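Local coordinates for Thiol:disulfide interchange protein DsbL (Escherichia coli, PDB 3C7M), which introduces disulfide bonds into other periplasmic proteins by passing on its own disulfide, working with DsbI to form an essential disulfide in the sulfotransferase AssT, at residues F31-D36 and Y104-E109; G41-K46 and D183-L188; G62-Q67 and A118-T123; G170-Y175 and R190-K195. All coordinates share one frame; numbering follows the deposited sequence. Where two conformers were deposited one is given.

Contact 1. Residues F31-D36 and Y104-E109. With CD (cadmium ion), chain F; CD (cadmium ion), chain D.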
loop_
_atom_site.group_PDB
_atom_site.type_symbol
_atom_site.label_atom_id
_atom_site.label_comp_id
_atom_site.label_asym_id
_atom_site.label_seq_id
_atom_site.Cartn_x
_atom_site.Cartn_y
_atom_site.Cartn_z
ATOM N N PHE A 31 -6.392 9.772 4.879
ATOM C CA PHE A 31 -7.353 9.125 3.989
ATOM C C PHE A 31 -6.966 7.679 3.656
ATOM O O PHE A 31 -7.837 6.819 3.530
ATOM C CB PHE A 31 -7.588 9.956 2.723
ATOM C CG PHE A 31 -8.642 11.025 2.887
ATOM C CD1 PHE A 31 -9.984 10.736 2.656
ATOM C CD2 PHE A 31 -8.293 12.318 3.269
ATOM C CE1 PHE A 31 -10.965 11.718 2.805
ATOM C CE2 PHE A 31 -9.263 13.306 3.421
ATOM C CZ PHE A 31 -10.603 13.003 3.189
ATOM N N CYS A 32 -5.665 7.402 3.550
ATOM C CA CYS A 32 -5.205 6.022 3.383
ATOM C C CYS A 32 -5.687 5.149 4.540
ATOM O O CYS A 32 -6.163 4.044 4.329
ATOM C CB CYS A 32 -3.684 5.942 3.263
ATOM S SG CYS A 32 -3.057 6.566 1.695
ATOM N N TYR A 33 -5.581 5.672 5.762
ATOM C CA TYR A 33 -6.054 4.967 6.951
ATOM C C TYR A 33 -7.569 4.756 6.870
ATOM O O TYR A 33 -8.055 3.645 7.082
ATOM C CB TYR A 33 -5.671 5.775 8.197
ATOM C CG TYR A 33 -5.888 5.111 9.544
ATOM C CD1 TYR A 33 -6.121 3.732 9.666
ATOM C CD2 TYR A 33 -5.809 5.868 10.711
ATOM C CE1 TYR A 33 -6.289 3.137 10.929
ATOM C CE2 TYR A 33 -5.971 5.286 11.969
ATOM C CZ TYR A 33 -6.210 3.929 12.075
ATOM O OH TYR A 33 -6.365 3.363 13.323
ATOM N N LYS A 34 -8.293 5.824 6.539
ATOM C CA LYS A 34 -9.756 5.785 6.433
ATOM C C LYS A 34 -10.244 4.756 5.418
ATOM O O LYS A 34 -11.093 3.917 5.734
ATOM C CB LYS A 34 -10.296 7.172 6.091
ATOM C CG LYS A 34 -10.253 8.147 7.258
ATOM N N TYR A 35 -9.684 4.801 4.211
ATOM C CA TYR A 35 -10.066 3.839 3.168
ATOM C C TYR A 35 -9.611 2.402 3.476
ATOM O O TYR A 35 -10.290 1.442 3.098
ATOM C CB TYR A 35 -9.636 4.318 1.770
ATOM C CG TYR A 35 -10.483 5.471 1.227
ATOM C CD1 TYR A 35 -10.217 6.790 1.589
ATOM C CD2 TYR A 35 -11.554 5.240 0.353
ATOM C CE1 TYR A 35 -10.986 7.852 1.102
ATOM C CE2 TYR A 35 -12.332 6.300 -0.141
ATOM C CZ TYR A 35 -12.041 7.605 0.241
ATOM O OH TYR A 35 -12.789 8.675 -0.226
ATOM N N ASP A 36 -8.479 2.246 4.168
ATOM C CA ASP A 36 -8.010 0.916 4.591
ATOM C C ASP A 36 -8.867 0.322 5.708
ATOM O O ASP A 36 -8.912 -0.901 5.888
ATOM C CB ASP A 36 -6.541 0.948 5.031
ATOM C CG ASP A 36 -5.573 0.946 3.861
ATOM O OD1 ASP A 36 -6.004 0.794 2.697
ATOM O OD2 ASP A 36 -4.361 1.106 4.100
ATOM N N TYR A 104 0.640 6.805 14.349
ATOM C CA TYR A 104 0.731 8.121 13.737
ATOM C C TYR A 104 -0.558 8.940 13.875
ATOM O O TYR A 104 -0.509 10.096 14.280
ATOM C CB TYR A 104 1.146 7.996 12.261
ATOM C CG TYR A 104 1.356 9.324 11.576
ATOM C CD1 TYR A 104 0.277 10.017 11.037
ATOM C CD2 TYR A 104 2.620 9.886 11.470
ATOM C CE1 TYR A 104 0.446 11.244 10.407
ATOM C CE2 TYR A 104 2.810 11.119 10.843
ATOM C CZ TYR A 104 1.715 11.790 10.315
ATOM O OH TYR A 104 1.877 13.011 9.687
ATOM N N HIS A 105 -1.693 8.340 13.522
ATOM C CA HIS A 105 -2.954 9.077 13.423
ATOM C C HIS A 105 -3.753 9.104 14.712
ATOM O O HIS A 105 -4.345 10.130 15.045
ATOM C CB HIS A 105 -3.803 8.536 12.267
ATOM C CG HIS A 105 -3.141 8.665 10.931
ATOM N ND1 HIS A 105 -3.072 9.858 10.245
ATOM C CD2 HIS A 105 -2.493 7.754 10.166
ATOM C CE1 HIS A 105 -2.420 9.676 9.109
ATOM N NE2 HIS A 105 -2.060 8.406 9.036
ATOM N N ASP A 106 -3.796 7.985 15.423
ATOM C CA ASP A 106 -4.597 7.924 16.646
ATOM C C ASP A 106 -3.817 8.438 17.850
ATOM O O ASP A 106 -4.366 9.165 18.681
ATOM C CB ASP A 106 -5.127 6.511 16.892
ATOM C CG ASP A 106 -5.998 5.998 15.748
ATOM O OD1 ASP A 106 -6.684 6.808 15.090
ATOM O OD2 ASP A 106 -5.984 4.774 15.505
ATOM N N LYS A 107 -2.539 8.076 17.940
ATOM C CA LYS A 107 -1.731 8.425 19.114
ATOM C C LYS A 107 -0.827 9.639 18.906
ATOM O O LYS A 107 -0.213 10.121 19.860
ATOM C CB LYS A 107 -0.897 7.231 19.573
ATOM C CG LYS A 107 -1.735 6.066 20.089
ATOM C CD LYS A 107 -0.856 5.011 20.727
ATOM C CE LYS A 107 -1.686 3.949 21.435
ATOM N NZ LYS A 107 -0.835 2.897 22.065
ATOM N N LYS A 108 -0.759 10.118 17.665
ATOM C CA LYS A 108 0.056 11.278 17.291
ATOM C C LYS A 108 1.547 11.057 17.576
ATOM O O LYS A 108 2.296 12.007 17.843
ATOM C CB LYS A 108 -0.459 12.567 17.965
ATOM C CG LYS A 108 -1.981 12.749 17.949
ATOM C CD LYS A 108 -2.546 12.682 16.545
ATOM C CE LYS A 108 -4.039 12.938 16.547
ATOM N NZ LYS A 108 -4.600 12.835 15.168
ATOM N N GLU A 109 1.977 9.797 17.510
ATOM C CA GLU A 109 3.389 9.447 17.696
ATOM C C GLU A 109 4.204 9.963 16.517
ATOM O O GLU A 109 3.780 9.848 15.362
ATOM C CB GLU A 109 3.546 7.928 17.836
ATOM C CG GLU A 109 4.978 7.429 17.959
ATOM C CD GLU A 109 5.684 7.921 19.214
ATOM O OE1 GLU A 109 5.489 7.326 20.291
ATOM O OE2 GLU A 109 6.473 8.876 19.116
HETATM CD CD CD F . -3.751 12.018 11.056
HETATM CD CD CD D . 7.492 8.774 21.164
HETATM O O HOH W 1 -6.026 11.924 11.641
#
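The Tyr33 ring meets the carboxylate of Asp106 at its hydroxyl edge and passes His105 obliquely. Its CD2 lies 3.7 Å from CB of His105; the two side chains run past each other in opposite directions, and the rings are oblique, with planes 34° apart and centroids 5.6 Å apart. One face of the imidazole is covered by CD1 of Tyr104, the neighbour in the chain, which sits over its centre. The only hydrogen bond between 31-36 and 104-109 joins the Tyr33 hydroxyl to the Asp106 carboxylate: OH of Tyr33 gives its proton to OD2 of Asp106 at 2.6 Å, reaching the oxygen from the syn side and 20° out of the carboxylate plane. Tyr33 can do this because its CG is anti to the backbone N (chi1 -171°), which swings the ring off helix 30-38 toward the end of helix 92-106. Both imidazole nitrogens of His105 are engaged, which fixes the turn of the ring: ND1 binds a cadmium ion at 2.4 Å, a water completes part of that metal's shell, and NE2 is hydrogen-bonded to the carbonyl O of Tyr27. A second cadmium ion is held by both carboxylate oxygens of Glu109, beyond the helix end. Tyr33 also stacks on Tyr101, so helix 92-106 receives it along more than one turn. Cys32, the residue just before Tyr33, belongs to the redox-active pair with Cys29, here reduced; the arrangement is that of a thioredoxin-fold CxxC helix seated against the helical domain of a DsbA-like oxidase.

Contact 2. Residues G41-K46 and D183-L188. With CD (cadmium ion), chain E.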
loop_
_atom_site.group_PDB
_atom_site.type_symbol
_atom_site.label_atom_id
_atom_site.label_comp_id
_atom_site.label_asym_id
_atom_site.label_seq_id
_atom_site.Cartn_x
_atom_site.Cartn_y
_atom_site.Cartn_z
ATOM N N GLY A 41 -9.938 -3.765 2.089
ATOM C CA GLY A 41 -10.065 -5.202 2.270
ATOM C C GLY A 41 -11.256 -5.815 1.559
ATOM O O GLY A 41 -11.076 -6.707 0.726
ATOM N N PRO A 42 -12.479 -5.362 1.902
ATOM C CA PRO A 42 -13.654 -5.896 1.225
ATOM C C PRO A 42 -13.589 -5.803 -0.291
ATOM O O PRO A 42 -13.922 -6.773 -0.963
ATOM C CB PRO A 42 -14.800 -5.053 1.785
ATOM C CG PRO A 42 -14.330 -4.665 3.139
ATOM C CD PRO A 42 -12.850 -4.423 2.972
ATOM N N VAL A 43 -13.123 -4.671 -0.823
ATOM C CA VAL A 43 -13.069 -4.504 -2.277
ATOM C C VAL A 43 -12.042 -5.440 -2.919
ATOM O O VAL A 43 -12.342 -6.084 -3.924
ATOM C CB VAL A 43 -12.830 -3.024 -2.693
ATOM C CG1 VAL A 43 -12.549 -2.910 -4.183
ATOM C CG2 VAL A 43 -14.030 -2.178 -2.342
ATOM N N SER A 44 -10.843 -5.525 -2.339
ATOM C CA SER A 44 -9.790 -6.385 -2.885
ATOM C C SER A 44 -10.199 -7.856 -2.851
ATOM O O SER A 44 -9.903 -8.610 -3.773
ATOM C CB SER A 44 -8.470 -6.175 -2.144
ATOM O OG SER A 44 -8.079 -4.816 -2.186
ATOM N N GLU A 45 -10.899 -8.254 -1.791
ATOM C CA GLU A 45 -11.398 -9.617 -1.652
ATOM C C GLU A 45 -12.391 -9.934 -2.771
ATOM O O GLU A 45 -12.381 -11.035 -3.341
ATOM C CB GLU A 45 -12.054 -9.790 -0.272
ATOM C CG GLU A 45 -12.833 -11.090 -0.063
ATOM C CD GLU A 45 -11.952 -12.325 0.002
ATOM O OE1 GLU A 45 -10.755 -12.206 0.347
ATOM O OE2 GLU A 45 -12.468 -13.427 -0.285
ATOM N N LYS A 46 -13.235 -8.959 -3.093
ATOM C CA LYS A 46 -14.252 -9.131 -4.124
ATOM C C LYS A 46 -13.664 -9.309 -5.514
ATOM O O LYS A 46 -14.251 -9.999 -6.344
ATOM C CB LYS A 46 -15.245 -7.970 -4.119
ATOM C CG LYS A 46 -16.228 -8.017 -2.956
ATOM C CD LYS A 46 -17.085 -6.764 -2.876
ATOM C CE LYS A 46 -18.052 -6.635 -4.048
ATOM N NZ LYS A 46 -18.972 -7.824 -4.168
ATOM N N ASP A 183 -19.397 -1.837 -3.123
ATOM C CA ASP A 183 -19.941 -2.432 -4.332
ATOM C C ASP A 183 -19.579 -1.647 -5.590
ATOM O O ASP A 183 -19.130 -2.228 -6.574
ATOM C CB ASP A 183 -21.453 -2.614 -4.232
ATOM C CG ASP A 183 -22.023 -3.325 -5.436
ATOM O OD1 ASP A 183 -22.286 -2.649 -6.461
ATOM O OD2 ASP A 183 -22.179 -4.567 -5.356
ATOM N N ALA A 184 -19.760 -0.328 -5.537
ATOM C CA ALA A 184 -19.509 0.527 -6.694
ATOM C C ALA A 184 -18.033 0.508 -7.073
ATOM O O ALA A 184 -17.696 0.491 -8.254
ATOM C CB ALA A 184 -19.964 1.936 -6.425
ATOM N N MET A 185 -17.157 0.486 -6.069
ATOM C CA MET A 185 -15.727 0.425 -6.339
ATOM C C MET A 185 -15.343 -0.902 -6.987
ATOM O O MET A 185 -14.555 -0.936 -7.932
ATOM C CB MET A 185 -14.909 0.646 -5.069
ATOM C CG MET A 185 -13.441 0.924 -5.366
ATOM S SD MET A 185 -12.504 1.061 -3.845
ATOM C CE MET A 185 -10.868 1.287 -4.520
ATOM N N ALA A 186 -15.917 -1.995 -6.488
ATOM C CA ALA A 186 -15.651 -3.307 -7.057
ATOM C C ALA A 186 -16.184 -3.378 -8.495
ATOM O O ALA A 186 -15.494 -3.889 -9.375
ATOM C CB ALA A 186 -16.266 -4.396 -6.199
ATOM N N ASP A 187 -17.389 -2.839 -8.724
ATOM C CA ASP A 187 -17.965 -2.754 -10.075
ATOM C C ASP A 187 -17.008 -2.018 -11.020
ATOM O O ASP A 187 -16.732 -2.494 -12.125
ATOM C CB ASP A 187 -19.318 -2.020 -10.071
ATOM C CG ASP A 187 -20.452 -2.840 -9.469
ATOM O OD1 ASP A 187 -20.215 -3.928 -8.902
ATOM O OD2 ASP A 187 -21.604 -2.358 -9.550
ATOM N N LEU A 188 -16.507 -0.867 -10.564
ATOM C CA LEU A 188 -15.599 -0.045 -11.365
ATOM C C LEU A 188 -14.318 -0.797 -11.699
ATOM O O LEU A 188 -13.884 -0.802 -12.853
ATOM C CB LEU A 188 -15.277 1.269 -10.650
ATOM C CG LEU A 188 -14.207 2.175 -11.270
ATOM C CD1 LEU A 188 -14.545 2.572 -12.708
ATOM C CD2 LEU A 188 -14.035 3.404 -10.410
HETATM CD CD CD E . -22.644 -3.955 -8.261
#
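Val43 and Met185 make the apolar centre of this contact, their side chains crossing at about a right angle. CG2 of Val43 lies 3.9 Å from SD of Met185, and CG1 is almost as near, so the fork of the valine straddles the thioether. Met185 gets there fully extended, chi1 (-166°) turning CG away from its own nitrogen and the chain reaching across to Val43. Beside them the small Ala186 lets the backbones come close: CA of Val43 and CA of Ala186 are 5.6 Å apart. CE of Lys46 packs on CB of Ala186 at 3.6 Å, its chain bent at both outer torsions, which carries NZ to 4.7 Å from OD2 of Asp183, too far for contact but probably attractive. One turn apart on their helix, Asp183 and Asp187 bind a cadmium ion, Asp183 through OD1 at 2.2 Å and Asp187 through both carboxylate oxygens. Farther out, Ile182 and Ile189 extend the cover over Val43, and O of Lys46 accepts a hydrogen bond from Arg190 in the conformer modelled here. The axes of the two short segments come within 9.2 Å and cross at -38°, as two helices on one face of the thioredoxin-fold sheet.

Contact 3. Residues G62-Q67 and A118-T123. With CD (cadmium ion), chain C.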
loop_
_atom_site.group_PDB
_atom_site.type_symbol
_atom_site.label_atom_id
_atom_site.label_comp_id
_atom_site.label_asym_id
_atom_site.label_seq_id
_atom_site.Cartn_x
_atom_site.Cartn_y
_atom_site.Cartn_z
ATOM N N GLY A 62 6.081 12.062 4.879
ATOM C CA GLY A 62 6.375 11.862 6.285
ATOM C C GLY A 62 7.855 11.740 6.577
ATOM O O GLY A 62 8.681 11.566 5.669
ATOM N N GLU A 63 8.198 11.834 7.854
ATOM C CA GLU A 63 9.595 11.805 8.260
ATOM C C GLU A 63 10.229 10.418 8.122
ATOM O O GLU A 63 11.449 10.302 7.995
ATOM C CB GLU A 63 9.757 12.375 9.670
ATOM C CG GLU A 63 9.603 13.888 9.685
ATOM C CD GLU A 63 9.211 14.462 11.033
ATOM O OE1 GLU A 63 8.364 13.869 11.741
ATOM O OE2 GLU A 63 9.727 15.545 11.377
ATOM N N TYR A 64 9.388 9.381 8.106
ATOM C CA TYR A 64 9.866 7.996 8.089
ATOM C C TYR A 64 9.377 7.197 6.888
ATOM O O TYR A 64 9.289 5.970 6.946
ATOM C CB TYR A 64 9.460 7.304 9.389
ATOM C CG TYR A 64 10.191 7.836 10.595
ATOM C CD1 TYR A 64 11.541 7.563 10.777
ATOM C CD2 TYR A 64 9.535 8.609 11.554
ATOM C CE1 TYR A 64 12.226 8.039 11.878
ATOM C CE2 TYR A 64 10.215 9.090 12.671
ATOM C CZ TYR A 64 11.555 8.796 12.819
ATOM O OH TYR A 64 12.257 9.257 13.908
ATOM N N GLY A 65 9.078 7.893 5.794
ATOM C CA GLY A 65 8.620 7.234 4.568
ATOM C C GLY A 65 9.542 6.122 4.088
ATOM O O GLY A 65 9.073 5.069 3.654
ATOM N N LYS A 66 10.849 6.347 4.169
ATOM C CA LYS A 66 11.815 5.357 3.710
ATOM C C LYS A 66 11.786 4.110 4.603
ATOM O O LYS A 66 11.742 2.984 4.106
ATOM C CB LYS A 66 13.222 5.968 3.647
ATOM C CG LYS A 66 14.372 4.974 3.452
ATOM C CD LYS A 66 14.290 4.249 2.120
ATOM N N GLN A 67 11.802 4.318 5.917
ATOM C CA GLN A 67 11.748 3.200 6.867
ATOM C C GLN A 67 10.457 2.407 6.749
ATOM O O GLN A 67 10.477 1.170 6.825
ATOM C CB GLN A 67 11.938 3.698 8.303
ATOM C CG GLN A 67 13.368 4.139 8.622
ATOM C CD GLN A 67 13.726 5.482 8.033
ATOM O OE1 GLN A 67 12.858 6.298 7.695
ATOM N NE2 GLN A 67 15.027 5.719 7.890
ATOM N N ALA A 118 15.200 3.888 14.617
ATOM C CA ALA A 118 15.123 2.610 15.340
ATOM C C ALA A 118 13.786 2.449 16.062
ATOM O O ALA A 118 13.195 1.372 16.042
ATOM C CB ALA A 118 16.282 2.459 16.324
ATOM N N ALA A 119 13.311 3.521 16.699
ATOM C CA ALA A 119 12.014 3.493 17.368
ATOM C C ALA A 119 10.889 3.332 16.362
ATOM O O ALA A 119 9.940 2.584 16.607
ATOM C CB ALA A 119 11.806 4.738 18.184
ATOM N N PHE A 120 10.983 4.022 15.226
ATOM C CA PHE A 120 9.951 3.869 14.205
ATOM C C PHE A 120 9.897 2.426 13.707
ATOM O O PHE A 120 8.831 1.811 13.641
ATOM C CB PHE A 120 10.166 4.817 13.022
ATOM C CG PHE A 120 9.130 4.663 11.949
ATOM C CD1 PHE A 120 7.934 5.377 12.018
ATOM C CD2 PHE A 120 9.330 3.787 10.881
ATOM C CE1 PHE A 120 6.949 5.241 11.049
ATOM C CE2 PHE A 120 8.342 3.638 9.896
ATOM C CZ PHE A 120 7.155 4.372 9.975
ATOM N N ILE A 121 11.054 1.883 13.364
ATOM C CA ILE A 121 11.117 0.510 12.867
ATOM C C ILE A 121 10.558 -0.469 13.916
ATOM O O ILE A 121 9.797 -1.384 13.574
ATOM C CB ILE A 121 12.550 0.160 12.426
ATOM C CG1 ILE A 121 12.881 0.886 11.114
ATOM C CG2 ILE A 121 12.719 -1.346 12.255
ATOM C CD1 ILE A 121 14.375 0.981 10.821
ATOM N N LYS A 122 10.915 -0.251 15.185
ATOM C CA LYS A 122 10.479 -1.128 16.279
ATOM C C LYS A 122 8.956 -1.211 16.348
ATOM O O LYS A 122 8.394 -2.291 16.545
ATOM C CB LYS A 122 11.036 -0.642 17.624
ATOM C CG LYS A 122 10.710 -1.558 18.793
ATOM C CD LYS A 122 11.489 -1.176 20.047
ATOM C CE LYS A 122 11.333 -2.234 21.141
ATOM N NZ LYS A 122 9.960 -2.228 21.719
ATOM N N THR A 123 8.285 -0.074 16.173
ATOM C CA THR A 123 6.831 -0.034 16.260
ATOM C C THR A 123 6.218 -1.037 15.286
ATOM O O THR A 123 5.370 -1.853 15.662
ATOM C CB THR A 123 6.289 1.371 15.998
ATOM O OG1 THR A 123 6.660 2.219 17.093
ATOM C CG2 THR A 123 4.766 1.340 15.879
HETATM CD CD CD C . 7.705 16.267 12.755
HETATM O O HOH W 2 6.242 17.726 14.228
#
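The N-terminal end of helix 65-81 is joined here to helix 117-128, both belonging to the helical domain that DsbA-like proteins carry within a thioredoxin fold. Gly62 to Gly65 form a type I beta turn, and Tyr64 takes the N-cap position just before the helix. Its ring and that of Phe120 lie nearly parallel, planes 12° apart, but are slid so far that they barely overlap. What each ring covers instead is the other's CB, a reciprocal pair of CH-pi contacts: CB of Tyr64 stands 3.5 Å from the centroid of the Phe120 ring, and CB of Phe120 stands 3.8 Å from the centroid of the Tyr64 ring, both close to the ring normals. With chi1 at 179°, Phe120 points its ring away from its own backbone nitrogen, straight off the helix toward the turn. The buried hydroxyl of Tyr64 is satisfied beyond the two segments, bonding to the carbonyl O of Trp111 and to the backbone N of Asp116, pinning the far end of its ring. Phe120 is further enclosed by Tyr100, stacked on it, and by Trp111, edge-to-face. Within the turn Glu63, in the conformer given, binds a cadmium ion with both carboxylate oxygens, the nearer being OE2 at 2.5 Å; Asp113 and a water share that metal. In the first turn of helix 65-81, CB of Gln67 meets CD2 of Phe120 obliquely at 3.7 Å. The glutamine chain then bends at chi2 (76°), turning its amide away from helix 117-128, while its CG touches CD1 of Ile121 at 4.0 Å.

Contact 4. Residues G170-Y175 and R190-K195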
loop_
_atom_site.group_PDB
_atom_site.type_symbol
_atom_site.label_atom_id
_atom_site.label_comp_id
_atom_site.label_asym_id
_atom_site.label_seq_id
_atom_site.Cartn_x
_atom_site.Cartn_y
_atom_site.Cartn_z
ATOM N N GLY A 170 -2.002 -1.214 -13.866
ATOM C CA GLY A 170 -0.967 -0.202 -14.069
ATOM C C GLY A 170 -1.378 1.007 -14.890
ATOM O O GLY A 170 -0.575 1.904 -15.090
ATOM N N LYS A 171 -2.638 1.064 -15.327
ATOM C CA LYS A 171 -3.059 2.031 -16.347
ATOM C C LYS A 171 -4.194 2.952 -15.909
ATOM O O LYS A 171 -4.208 4.141 -16.240
ATOM C CB LYS A 171 -3.444 1.287 -17.634
ATOM C CG LYS A 171 -3.991 2.152 -18.762
ATOM C CD LYS A 171 -4.109 1.353 -20.049
ATOM C CE LYS A 171 -4.639 2.214 -21.185
ATOM N NZ LYS A 171 -4.726 1.434 -22.449
ATOM N N TYR A 172 -5.149 2.404 -15.164
ATOM C CA TYR A 172 -6.373 3.136 -14.854
ATOM C C TYR A 172 -6.400 3.543 -13.397
ATOM O O TYR A 172 -6.540 2.698 -12.518
ATOM C CB TYR A 172 -7.601 2.285 -15.206
ATOM C CG TYR A 172 -7.603 1.836 -16.652
ATOM C CD1 TYR A 172 -7.946 2.725 -17.674
ATOM C CD2 TYR A 172 -7.248 0.534 -16.999
ATOM C CE1 TYR A 172 -7.936 2.325 -19.012
ATOM C CE2 TYR A 172 -7.232 0.123 -18.341
ATOM C CZ TYR A 172 -7.580 1.031 -19.334
ATOM O OH TYR A 172 -7.581 0.634 -20.658
ATOM N N LEU A 173 -6.252 4.843 -13.155
ATOM C CA LEU A 173 -6.243 5.391 -11.810
ATOM C C LEU A 173 -7.646 5.827 -11.395
ATOM O O LEU A 173 -8.245 6.733 -11.992
ATOM C CB LEU A 173 -5.261 6.569 -11.719
ATOM C CG LEU A 173 -5.230 7.413 -10.436
ATOM C CD1 LEU A 173 -5.050 6.573 -9.187
ATOM C CD2 LEU A 173 -4.115 8.446 -10.507
ATOM N N ILE A 174 -8.174 5.188 -10.360
ATOM C CA ILE A 174 -9.471 5.591 -9.836
ATOM C C ILE A 174 -9.365 6.946 -9.129
ATOM O O ILE A 174 -8.364 7.227 -8.473
ATOM C CB ILE A 174 -10.038 4.512 -8.892
ATOM C CG1 ILE A 174 -10.260 3.217 -9.690
ATOM C CG2 ILE A 174 -11.323 4.996 -8.190
ATOM C CD1 ILE A 174 -10.569 1.988 -8.848
ATOM N N TYR A 175 -10.373 7.802 -9.293
ATOM C CA TYR A 175 -10.436 9.018 -8.493
ATOM C C TYR A 175 -11.025 8.679 -7.128
ATOM O O TYR A 175 -12.215 8.352 -7.012
ATOM C CB TYR A 175 -11.261 10.119 -9.186
ATOM C CG TYR A 175 -10.501 10.853 -10.274
ATOM C CD1 TYR A 175 -9.422 11.680 -9.957
ATOM C CD2 TYR A 175 -10.853 10.717 -11.615
ATOM C CE1 TYR A 175 -8.714 12.350 -10.947
ATOM C CE2 TYR A 175 -10.154 11.389 -12.616
ATOM C CZ TYR A 175 -9.082 12.196 -12.272
ATOM O OH TYR A 175 -8.389 12.855 -13.268
ATOM N N ARG A 190 -13.802 -3.979 -11.916
ATOM C CA ARG A 190 -14.109 -5.014 -12.902
ATOM C C ARG A 190 -14.222 -4.455 -14.304
ATOM O O ARG A 190 -13.716 -5.062 -15.251
ATOM C CB ARG A 190 -15.385 -5.760 -12.528
ATOM C CG ARG A 190 -15.191 -6.562 -11.293
ATOM C CD ARG A 190 -16.142 -7.704 -11.190
ATOM N NE ARG A 190 -15.683 -8.569 -10.118
ATOM C CZ ARG A 190 -14.966 -9.669 -10.298
ATOM N NH1 ARG A 190 -14.651 -10.078 -11.525
ATOM N NH2 ARG A 190 -14.580 -10.370 -9.245
ATOM N N GLU A 191 -14.877 -3.304 -14.426
ATOM C CA GLU A 191 -15.018 -2.622 -15.725
ATOM C C GLU A 191 -13.637 -2.253 -16.271
ATOM O O GLU A 191 -13.328 -2.517 -17.436
ATOM C CB GLU A 191 -15.897 -1.374 -15.617
ATOM C CG GLU A 191 -15.884 -0.524 -16.900
ATOM C CD GLU A 191 -17.071 0.415 -17.040
ATOM O OE1 GLU A 191 -17.911 0.484 -16.119
ATOM O OE2 GLU A 191 -17.161 1.085 -18.092
ATOM N N LEU A 192 -12.800 -1.682 -15.410
ATOM C CA LEU A 192 -11.457 -1.265 -15.812
ATOM C C LEU A 192 -10.574 -2.438 -16.198
ATOM O O LEU A 192 -9.776 -2.337 -17.140
ATOM C CB LEU A 192 -10.793 -0.435 -14.704
ATOM C CG LEU A 192 -11.457 0.919 -14.423
ATOM C CD1 LEU A 192 -10.799 1.632 -13.245
ATOM C CD2 LEU A 192 -11.459 1.802 -15.680
ATOM N N ALA A 193 -10.725 -3.550 -15.480
ATOM C CA ALA A 193 -9.917 -4.747 -15.706
ATOM C C ALA A 193 -10.295 -5.481 -16.991
ATOM O O ALA A 193 -9.519 -6.308 -17.484
ATOM C CB ALA A 193 -10.008 -5.688 -14.513
ATOM N N SER A 194 -11.484 -5.176 -17.511
ATOM C CA SER A 194 -11.979 -5.785 -18.747
ATOM C C SER A 194 -11.523 -5.006 -19.982
ATOM O O SER A 194 -11.712 -5.458 -21.114
ATOM C CB SER A 194 -13.506 -5.890 -18.722
ATOM O OG SER A 194 -14.110 -4.623 -18.911
ATOM N N LYS A 195 -10.925 -3.837 -19.760
ATOM C CA LYS A 195 -10.440 -2.991 -20.852
ATOM C C LYS A 195 -9.136 -3.533 -21.441
ATOM O O LYS A 195 -8.299 -4.097 -20.724
ATOM C CB LYS A 195 -10.249 -1.545 -20.383
ATOM C CG LYS A 195 -11.540 -0.812 -20.039
ATOM C CD LYS A 195 -11.282 0.675 -19.829
ATOM C CE LYS A 195 -12.518 1.411 -19.319
ATOM N NZ LYS A 195 -13.624 1.512 -20.325
HETATM O O HOH W 3 -5.962 -1.646 -21.436
#
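Tyr172 lies against Leu192 with its CB and against Lys195 with its hydroxyl end, so one side chain spans from Leu192 to Lys195 at the C-terminal end of the chain. Both methyls of Leu192 touch the base of the tyrosine, CD1 at 3.8 Å from CB of Tyr172 and CD2 just beyond. Leu192 has CG anti to its carbonyl carbon (chi1 -66°) and the chain extended on to CD1, a shape that drives the methyl pair down onto the strand. The same CD1 meets CG1 of Ile174 at 3.9 Å, so it touches two residues of strand 172-174. Farther out the aromatic ring passes obliquely by the backbone, with CE2 of Tyr172 3.7 Å from O of Leu192. CB of Lys195 comes to 3.5 Å from OH of Tyr172, and CD of Lys195 also rests near that end of the ring before a bend at chi4 (-69°) takes the ammonium group away. CG of Lys171 covers one ring face, over its centre. A water is 2.9 Å from OH of Tyr172 and makes only weak bonds to NZ of Lys171 and O of Lys195, a loose polar link at the rim of a mainly apolar contact. Leu192 also touches Tyr7 and Val168, from the strands on either side of 172-174. At the start of the strand Lys171 and Tyr172 sit opposite Val168 in a classic beta bulge, and the C-terminal helix packs on the sheet, as the last helix of a thioredoxin fold does.

In the fold
Contacts 2 and 4 share helix 182-193 and touch, their centres 12 Å apart, where Leu188 packs on Ile174. Together they set that helix against helix 40-46 and strand 172-174 of the five-stranded mixed sheet. Contact 3 lies on the far side of the chain's centre, about 31 Å from contact 2 and 32 Å from contact 4, centre to centre, among the helices inserted between strands 52-57 and 165-168. Contact 1, its centre about 15 Å from that of contact 3 and 21 Å from that of contact 2, joins the two regions. Along the chain contact 3 is nested within the loop closed by contact 2, while contact 1 crosses both. The thioredoxin-fold and helical parts thus meet beside the redox-active CxxC helix, as in DsbA.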